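Local coordinates for uncharacterized protein (Bordetella bronchiseptica, PDB 4XG0) that belongs to the DUF1537 family, now recognised as kinases of acid-sugar catabolism, and therefore probably phosphorylates an acid sugar, at residues A[87-92]-A[119-124]. Sequence-based numbering, arbitrary orientation.
Sequences DAAAVV and FKAEID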
ATOM      1  N   ASP A  87      16.300  27.634  11.341  1.00 49.98           N
ATOM      2  CA  ASP A  87      14.900  28.040  11.398  1.00 49.68           C
ATOM      3  C   ASP A  87      14.032  26.916  10.850  1.00 45.73           C
ATOM      4  O   ASP A  87      12.960  26.644  11.376  1.00 45.19           O
ATOM      5  CB  ASP A  87      14.663  29.302  10.576  1.00 50.95           C
ATOM      6  CG  ASP A  87      15.430  30.479  11.111  1.00 60.30           C
ATOM      7  OD1 ASP A  87      15.577  30.554  12.342  1.00 57.59           O
ATOM      8  OD2 ASP A  87      15.901  31.297  10.303  1.00 58.67           O
ATOM      9  N   ALA A  88      14.511  26.294   9.783  1.00 43.26           N
ATOM     10  CA  ALA A  88      13.814  25.177   9.151  1.00 39.69           C
ATOM     11  C   ALA A  88      13.733  24.013  10.134  1.00 39.35           C
ATOM     12  O   ALA A  88      12.678  23.406  10.309  1.00 42.65           O
ATOM     13  CB  ALA A  88      14.568  24.756   7.890  1.00 38.04           C
ATOM     14  N   ALA A  89      14.862  23.694  10.758  1.00 40.55           N
ATOM     15  CA  ALA A  89      14.931  22.637  11.757  1.00 40.35           C
ATOM     16  C   ALA A  89      13.944  22.920  12.866  1.00 47.32           C
ATOM     17  O   ALA A  89      13.229  22.020  13.321  1.00 48.80           O
ATOM     18  CB  ALA A  89      16.328  22.524  12.317  1.00 49.37           C
ATOM     19  N   ALA A  90      13.887  24.180  13.292  1.00 44.72           N
ATOM     20  CA  ALA A  90      13.006  24.566  14.382  1.00 46.76           C
ATOM     21  C   ALA A  90      11.543  24.198  14.111  1.00 44.48           C
ATOM     22  O   ALA A  90      10.887  23.558  14.935  1.00 44.57           O
ATOM     23  CB  ALA A  90      13.122  26.058  14.649  1.00 55.67           C
ATOM     24  N   VAL A  91      11.024  24.647  12.980  1.00 45.69           N
ATOM     25  CA  VAL A  91       9.621  24.396  12.657  1.00 40.88           C
ATOM     26  C   VAL A  91       9.355  22.892  12.542  1.00 39.77           C
ATOM     27  O   VAL A  91       8.334  22.402  13.026  1.00 40.11           O
ATOM     28  CB  VAL A  91       9.187  25.157  11.384  1.00 46.61           C
ATOM     29  CG1 VAL A  91      10.062  24.787  10.190  1.00 50.92           C
ATOM     30  CG2 VAL A  91       7.709  24.871  11.067  1.00 47.42           C
ATOM     31  N   VAL A  92      10.284  22.164  11.930  1.00 36.80           N
ATOM     32  CA  VAL A  92      10.136  20.714  11.709  1.00 38.24           C
ATOM     33  C   VAL A  92      10.090  19.921  13.037  1.00 39.05           C
ATOM     34  O   VAL A  92       9.250  19.066  13.217  1.00 40.27           O
ATOM     35  CB  VAL A  92      11.253  20.188  10.780  1.00 32.44           C
ATOM     36  CG1 VAL A  92      11.348  18.680  10.786  1.00 34.03           C
ATOM     37  CG2 VAL A  92      11.109  20.742   9.381  1.00 37.73           C
ATOM     38  N   PHE A 119      18.087  20.294   3.694  1.00 29.58           N
ATOM     39  CA  PHE A 119      17.783  18.886   3.590  1.00 28.74           C
ATOM     40  C   PHE A 119      18.216  18.101   4.819  1.00 29.42           C
ATOM     41  O   PHE A 119      17.381  17.425   5.454  1.00 30.91           O
ATOM     42  CB  PHE A 119      18.432  18.337   2.321  1.00 28.72           C
ATOM     43  CG  PHE A 119      17.815  17.094   1.799  1.00 24.25           C
ATOM     44  CD1 PHE A 119      16.621  17.135   1.109  1.00 26.35           C
ATOM     45  CD2 PHE A 119      18.453  15.871   1.945  1.00 26.59           C
ATOM     46  CE1 PHE A 119      16.075  15.955   0.607  1.00 28.95           C
ATOM     47  CE2 PHE A 119      17.901  14.715   1.457  1.00 28.27           C
ATOM     48  CZ  PHE A 119      16.737  14.758   0.788  1.00 26.26           C
ATOM     49  N   LYS A 120      19.506  18.201   5.170  1.00 29.85           N
ATOM     50  CA  LYS A 120      20.026  17.453   6.293  1.00 30.87           C
ATOM     51  C   LYS A 120      19.472  17.990   7.585  1.00 32.42           C
ATOM     52  O   LYS A 120      19.170  17.224   8.481  1.00 32.55           O
ATOM     53  CB  LYS A 120      21.580  17.519   6.344  1.00 32.75           C
ATOM     54  CG  LYS A 120      22.157  16.725   7.497  1.00 34.14           C
ATOM     55  CD  LYS A 120      23.732  16.949   7.580  1.00 36.45           C
ATOM     56  CE  LYS A 120      24.316  16.494   8.900  1.00 45.94           C
ATOM     57  NZ  LYS A 120      24.096  15.045   9.151  1.00 45.78           N
ATOM     58  N   ALA A 121      19.326  19.302   7.682  1.00 33.87           N
ATOM     59  CA  ALA A 121      18.935  19.915   8.949  1.00 35.96           C
ATOM     60  C   ALA A 121      17.551  19.407   9.362  1.00 34.53           C
ATOM     61  O   ALA A 121      17.330  19.040  10.512  1.00 35.65           O
ATOM     62  CB  ALA A 121      18.954  21.454   8.842  1.00 37.89           C
ATOM     63  N   GLU A 122      16.653  19.343   8.389  1.00 32.20           N
ATOM     64  CA  GLU A 122      15.242  18.977   8.668  1.00 30.89           C
ATOM     65  C   GLU A 122      15.160  17.489   8.961  1.00 29.62           C
ATOM     66  O   GLU A 122      14.429  17.073   9.855  1.00 32.39           O
ATOM     67  CB  GLU A 122      14.311  19.362   7.513  1.00 34.45           C
ATOM     68  CG  GLU A 122      14.126  20.864   7.305  1.00 30.86           C
ATOM     69  CD  GLU A 122      12.947  21.174   6.390  1.00 37.51           C
ATOM     70  OE1 GLU A 122      12.168  20.235   6.128  1.00 29.70           O
ATOM     71  OE2 GLU A 122      12.781  22.336   5.947  1.00 33.27           O
ATOM     72  N   ILE A 123      15.957  16.684   8.261  1.00 28.58           N
ATOM     73  CA  ILE A 123      15.945  15.236   8.494  1.00 30.22           C
ATOM     74  C   ILE A 123      16.428  14.854   9.883  1.00 34.44           C
ATOM     75  O   ILE A 123      15.770  14.097  10.580  1.00 29.87           O
ATOM     76  CB  ILE A 123      16.732  14.477   7.409  1.00 26.42           C
ATOM     77  CG1 ILE A 123      15.911  14.472   6.114  1.00 27.50           C
ATOM     78  CG2 ILE A 123      17.047  13.058   7.873  1.00 27.90           C
ATOM     79  CD1 ILE A 123      16.736  14.120   4.883  1.00 23.34           C
ATOM     80  N   ASP A 124      17.577  15.372  10.310  1.00 33.91           N
ATOM     81  CA  ASP A 124      18.021  15.121  11.669  1.00 35.64           C
ATOM     82  C   ASP A 124      17.027  15.575  12.734  1.00 37.39           C
ATOM     83  O   ASP A 124      16.789  14.868  13.699  1.00 36.99           O
ATOM     84  CB  ASP A 124      19.374  15.796  11.903  1.00 37.03           C
ATOM     85  CG  ASP A 124      20.497  15.081  11.190  1.00 46.54           C
ATOM     86  OD1 ASP A 124      20.330  13.876  10.883  1.00 41.22           O
ATOM     87  OD2 ASP A 124      21.543  15.726  10.945  1.00 43.95           O
TER
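Val92 and Ala88, one turn apart on helix 85-101, pack against the side chain of Glu122 on helix 119-130. The valine meets the glutamate with both branches. CG2 sits against the end of the glutamate chain, with 3.5 Å between Val92 CG2 and Glu122 CD, and the two side chains cross at about a right angle. CG1, which stands anti to the valine's backbone N (chi1 166°), is turned instead to the peptide oxygen. Val92 CG1 and Glu122 O are 3.6 Å apart. The methyl of Ala88 completes the wall, its CB 3.6 Å from Glu122 OE2.

The apolar side-chain contact is between alanines: the Ala89 and Ala121 CB atoms stand 4.5 Å apart, and Ala89 CB also touches the carbonyl oxygen of Ala121. With alanines here the backbones come close, Ala89 CA lying 4.8 Å from Glu122 CA. The axes of the two short segments approach to 8.2 Å.

The polar interactions of Glu122 lead out of this helix pair. Extended beyond CG, its chain carries the buried carboxylate past the two aliphatic neighbours to Lys109, which forms a salt bridge with OE1, and to Ser80, which is hydrogen-bonded to OE2. These partners satisfy both oxygens.

Segments 87-92 and 119-124 run in roughly the same direction, their axes crossing at -27°. Helix 85-101 leads into strand 106-110, which is followed by helix 119-130, so the contact packs together the two helices that precede and follow one strand of the parallel sheet, as in alpha/beta folds, here within the sugar-binding N-terminal domain.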